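Afamin (Homo sapiens, PDB 6FAK) carries hydrophobic molecules in body fluids, keeping lipidated Wnt proteins soluble and active and binding vitamin E. Local coordinates at residues K416-L421 with R468-A473; L456-L461 with F484-F489. All coordinates share one frame; numbering follows the deposited sequence.

Contact 1: residues K416-L421 with R468-A473; sequences KIAPQL and RTINPA
An N-cap asparagine, Asn471, ties the start of helix 472-479 to the C-terminal end of helix 376-417 and the turn that follows it, within the third albumin domain. Its amide nitrogen ND2 gives two hydrogen bonds to the other segment. One runs to the backbone O of Ile417, 3.0 Å from ND2; the other reaches OE1 of Gln420, 2.8 Å from ND2, and is the straighter at an N-H...O angle of 168°. Both acceptors lie close to the plane of the Asn471 amide, so the two bonds fix the rotation of that group. The Gln420 amide stands steeply to it, the planes 68° apart, and ND2 approaches OE1 tilted from the carbonyl plane. A bend at chi2 of Gln420 turns its OE1 back to this nitrogen, while NE2 is held by Asp495. The other end of the Asn471 amide, OD1, accepts the backbone N of Val474 and caps the new helix. Chi1 of 62° sets CG of Asn471 between its own N and C, where one amide can serve both duties. Beside this polar grip lies an apolar patch: CD2 of Leu421 packs 3.9 Å from CD1 of Ile470, and CB of Ala418 sits 4.3 Å from CG2 of Ile470. The same Leu421 CD2 lies 3.6 Å from NH2 of Arg468, whose guanidinium also has CD1 of Ile470 over one face and is salt-bridged through NH1 to Glu425. Helix 376-417 ends at Ala418 in a type I turn to Leu421. The whole is an N-cap asparagine whose OD1 caps its own helix while its ND2 binds the end of another, within an all-helical albumin domain.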
# COMPACT_ATOMS: atom_id res chain seq x y z
N LYS A 416 8.33 16.89 11.90
CA LYS A 416 9.42 16.94 12.89
C LYS A 416 10.41 15.77 12.80
O LYS A 416 11.67 15.95 12.94
CB LYS A 416 8.86 16.98 14.33
CG LYS A 416 8.20 18.28 14.72
CD LYS A 416 9.20 19.38 14.99
CE LYS A 416 8.57 20.59 15.70
NZ LYS A 416 8.26 20.47 17.16
N ILE A 417 9.87 14.57 12.65
CA ILE A 417 10.65 13.38 12.69
C ILE A 417 11.33 13.07 11.35
O ILE A 417 12.37 12.43 11.35
CB ILE A 417 9.89 12.11 13.24
CG1 ILE A 417 8.86 11.62 12.28
CG2 ILE A 417 9.28 12.34 14.64
CD1 ILE A 417 8.32 10.27 12.65
N ALA A 418 10.71 13.46 10.24
CA ALA A 418 11.18 13.15 8.86
C ALA A 418 11.13 14.39 7.96
O ALA A 418 10.48 14.36 6.92
CB ALA A 418 10.37 11.99 8.26
N PRO A 419 11.76 15.49 8.40
CA PRO A 419 11.65 16.76 7.67
C PRO A 419 12.33 16.73 6.30
O PRO A 419 12.02 17.61 5.49
CB PRO A 419 12.31 17.77 8.60
CG PRO A 419 13.32 16.96 9.35
CD PRO A 419 12.62 15.65 9.59
N GLN A 420 13.17 15.71 6.03
CA GLN A 420 13.85 15.59 4.78
C GLN A 420 12.92 15.12 3.65
O GLN A 420 13.25 15.29 2.46
CB GLN A 420 15.05 14.61 4.89
CG GLN A 420 16.16 15.05 5.86
CD GLN A 420 15.87 14.74 7.32
OE1 GLN A 420 14.91 14.00 7.66
NE2 GLN A 420 16.76 15.18 8.18
N LEU A 421 11.77 14.56 3.98
CA LEU A 421 10.76 14.20 2.94
C LEU A 421 10.16 15.43 2.28
O LEU A 421 10.09 16.48 2.86
CB LEU A 421 9.64 13.36 3.54
CG LEU A 421 10.13 12.03 4.10
CD1 LEU A 421 9.01 11.30 4.79
CD2 LEU A 421 10.79 11.15 3.05
N ARG A 468 15.56 3.43 1.55
CA ARG A 468 15.66 4.88 1.47
C ARG A 468 16.59 5.37 2.57
O ARG A 468 16.81 4.67 3.56
CB ARG A 468 14.31 5.51 1.65
CG ARG A 468 13.30 5.00 0.65
CD ARG A 468 11.99 5.69 0.91
NE ARG A 468 12.02 7.09 0.48
CZ ARG A 468 10.98 7.91 0.58
NH1 ARG A 468 9.86 7.53 1.20
NH2 ARG A 468 11.06 9.12 0.10
N THR A 469 17.20 6.53 2.36
CA THR A 469 18.07 7.10 3.35
C THR A 469 17.44 8.47 3.68
O THR A 469 17.71 9.46 3.00
CB THR A 469 19.55 7.23 2.85
OG1 THR A 469 19.56 7.88 1.58
CG2 THR A 469 20.22 5.87 2.68
N ILE A 470 16.61 8.49 4.72
CA ILE A 470 15.92 9.68 5.14
C ILE A 470 16.69 10.43 6.21
O ILE A 470 17.18 11.54 5.98
CB ILE A 470 14.50 9.34 5.50
CG1 ILE A 470 13.79 8.73 4.23
CG2 ILE A 470 13.77 10.58 6.07
CD1 ILE A 470 12.53 8.01 4.57
N ASN A 471 16.80 9.82 7.38
CA ASN A 471 17.72 10.26 8.41
C ASN A 471 17.99 9.04 9.27
O ASN A 471 17.24 8.03 9.17
CB ASN A 471 17.17 11.48 9.20
CG ASN A 471 15.87 11.19 9.94
OD1 ASN A 471 15.79 10.24 10.73
ND2 ASN A 471 14.85 12.05 9.73
N PRO A 472 19.05 9.09 10.12
CA PRO A 472 19.46 7.85 10.74
C PRO A 472 18.40 7.21 11.63
O PRO A 472 18.25 5.99 11.60
CB PRO A 472 20.76 8.22 11.52
CG PRO A 472 21.25 9.49 10.88
CD PRO A 472 20.03 10.19 10.34
N ALA A 473 17.62 8.01 12.36
CA ALA A 473 16.60 7.46 13.28
C ALA A 473 15.43 6.80 12.51
O ALA A 473 15.02 5.69 12.80
CB ALA A 473 16.07 8.57 14.22

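Contact 2: residues L456-L461 with F484-F489; sequences LVFGEL and FRRPCF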
# COMPACT_ATOMS: atom_id res chain seq x y z
N LEU A 456 0.38 0.22 7.35
CA LEU A 456 0.62 0.49 5.96
C LEU A 456 1.28 1.82 5.66
O LEU A 456 1.89 1.98 4.63
CB LEU A 456 -0.66 0.41 5.14
CG LEU A 456 -1.49 -0.87 5.24
CD1 LEU A 456 -2.76 -0.73 4.38
CD2 LEU A 456 -0.67 -2.10 4.94
N VAL A 457 1.07 2.80 6.49
CA VAL A 457 1.72 4.10 6.28
C VAL A 457 3.25 3.93 6.26
O VAL A 457 3.91 4.39 5.33
CB VAL A 457 1.31 5.09 7.40
CG1 VAL A 457 2.03 6.42 7.24
CG2 VAL A 457 -0.19 5.32 7.34
N PHE A 458 3.79 3.24 7.27
CA PHE A 458 5.27 3.14 7.40
C PHE A 458 5.83 2.22 6.32
O PHE A 458 6.99 2.38 5.90
CB PHE A 458 5.70 2.87 8.86
CG PHE A 458 5.16 3.94 9.80
CD1 PHE A 458 5.65 5.27 9.72
CD2 PHE A 458 4.09 3.69 10.65
CE1 PHE A 458 5.13 6.30 10.53
CE2 PHE A 458 3.56 4.70 11.46
CZ PHE A 458 4.07 6.01 11.40
N GLY A 459 4.98 1.37 5.78
CA GLY A 459 5.33 0.64 4.55
C GLY A 459 5.52 1.50 3.32
O GLY A 459 6.43 1.26 2.53
N GLU A 460 4.67 2.50 3.16
CA GLU A 460 4.81 3.53 2.10
C GLU A 460 6.11 4.35 2.30
O GLU A 460 6.85 4.61 1.35
CB GLU A 460 3.63 4.48 2.17
CG GLU A 460 3.27 5.12 0.85
CD GLU A 460 2.16 4.39 0.10
OE1 GLU A 460 1.36 3.64 0.72
OE2 GLU A 460 2.09 4.61 -1.11
N LEU A 461 6.33 4.78 3.53
CA LEU A 461 7.47 5.57 3.92
C LEU A 461 8.83 4.89 3.69
O LEU A 461 9.78 5.51 3.27
CB LEU A 461 7.37 5.88 5.43
CG LEU A 461 8.40 6.76 6.14
CD1 LEU A 461 8.58 8.04 5.40
CD2 LEU A 461 7.90 7.10 7.54
N PHE A 484 7.68 -4.61 14.83
CA PHE A 484 7.85 -3.52 15.79
C PHE A 484 8.17 -2.16 15.12
O PHE A 484 8.51 -1.20 15.81
CB PHE A 484 8.96 -3.87 16.79
CG PHE A 484 8.54 -4.95 17.76
CD1 PHE A 484 8.75 -6.27 17.46
CD2 PHE A 484 7.84 -4.62 18.91
CE1 PHE A 484 8.32 -7.28 18.33
CE2 PHE A 484 7.40 -5.63 19.77
CZ PHE A 484 7.66 -6.96 19.48
N ARG A 485 7.97 -2.08 13.82
CA ARG A 485 8.19 -0.83 13.10
C ARG A 485 7.30 0.36 13.57
O ARG A 485 7.78 1.46 13.75
CB ARG A 485 8.03 -1.10 11.59
CG ARG A 485 8.26 0.12 10.73
CD ARG A 485 8.83 -0.31 9.38
NE ARG A 485 7.86 -1.07 8.63
CZ ARG A 485 8.06 -1.63 7.43
NH1 ARG A 485 9.26 -1.57 6.83
NH2 ARG A 485 7.06 -2.24 6.84
N ARG A 486 5.99 0.13 13.74
CA ARG A 486 5.10 1.19 14.20
C ARG A 486 5.48 1.67 15.64
O ARG A 486 5.70 2.86 15.84
CB ARG A 486 3.62 0.82 14.05
CG ARG A 486 2.64 2.01 14.13
CD ARG A 486 1.18 1.55 14.16
NE ARG A 486 0.30 2.61 14.65
CZ ARG A 486 -0.81 2.49 15.38
NH1 ARG A 486 -1.28 1.30 15.70
NH2 ARG A 486 -1.48 3.57 15.72
N PRO A 487 5.60 0.76 16.61
CA PRO A 487 6.17 1.19 17.92
C PRO A 487 7.52 1.95 17.87
O PRO A 487 7.70 2.89 18.63
CB PRO A 487 6.32 -0.12 18.69
CG PRO A 487 5.33 -1.06 18.06
CD PRO A 487 5.14 -0.65 16.63
N CYS A 488 8.42 1.55 16.97
CA CYS A 488 9.69 2.23 16.77
C CYS A 488 9.50 3.71 16.31
O CYS A 488 10.07 4.63 16.92
CB CYS A 488 10.53 1.49 15.73
SG CYS A 488 12.20 2.13 15.59
N PHE A 489 8.71 3.89 15.26
CA PHE A 489 8.33 5.21 14.76
C PHE A 489 7.71 6.12 15.84
O PHE A 489 8.06 7.30 15.92
CB PHE A 489 7.42 5.11 13.55
CG PHE A 489 8.18 5.03 12.28
CD1 PHE A 489 8.80 6.17 11.77
CD2 PHE A 489 8.38 3.83 11.63
CE1 PHE A 489 9.58 6.11 10.62
CE2 PHE A 489 9.16 3.76 10.45
CZ PHE A 489 9.76 4.90 9.94
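Segment 456-461 of helix 446-462 and residues 485-489 of the short helix 485-490 cross at 79°, the axes of these segments 10.2 Å apart at closest approach, with the alpha carbons of Phe458 and Arg486 the nearest pair. The centre of the contact is an offset stack of Phe458 on Phe489: ring centroids are 4.4 Å apart and the planes differ by only 13°. CD1 of Phe458 lies over the middle of the Phe489 ring, whereas CG of Phe489 falls nearer the rim of the Phe458 ring. The displacement also brings CB of Phe489 over the Phe458 face as a CH-pi contact, 4.1 Å from the centroid. Leu461, with CG anti to its backbone N (chi1 -177°), sends CD2 to within 3.6 Å of CE1 of Phe489; this methyl lies at the edge of the Phe458 ring. All six touching residues are buried, and the contact forms part of the helical core of the third albumin domain. Helix 485-490 is secured there through Cys488, bonded to Cys477 in one of the disulfides characteristic of the serum albumin family. Two arginines flank the stack with their aliphatic parts. CG of Arg486 lies 3.9 Å from CE2 of Phe458, and its extended chain carries the guanidinium onward to salt bridges with Asp451 and Glu394. Arg485 puts CG 4.2 Å from CB of Phe458 and at the edge of the Phe489 ring; bends at chi2 and chi3 turn its guanidinium so that O of Phe458 and N of Gly459 lie over one face. An alanine in place of Phe489 would remove the ring, and would probably leave the Phe458 face without its stacking cover and a gap beside CD2 of Leu461.

In the fold
Contacts 1 and 2 lie side by side in the third albumin domain, their centres about 13 Å apart, and their segments alternate along the chain. Leu461 is the main bridge: its backbone O accepts a probable hydrogen bond from NH1 of Arg468, 2.9 Å away, and its side chain packs on Leu421. Helix 472-479 joins them further, beginning at the capped end in contact 1 and placing Val474, Cys477 and Cys478 against Phe489 of contact 2. The pocket for hydrophobic ligands belongs to residues 194-298 of the second domain; Leu456 and Arg485 of contact 2 touch His201, which lies in that range and beside the bound polyether, though this alone does not make contact 2 part of the pocket.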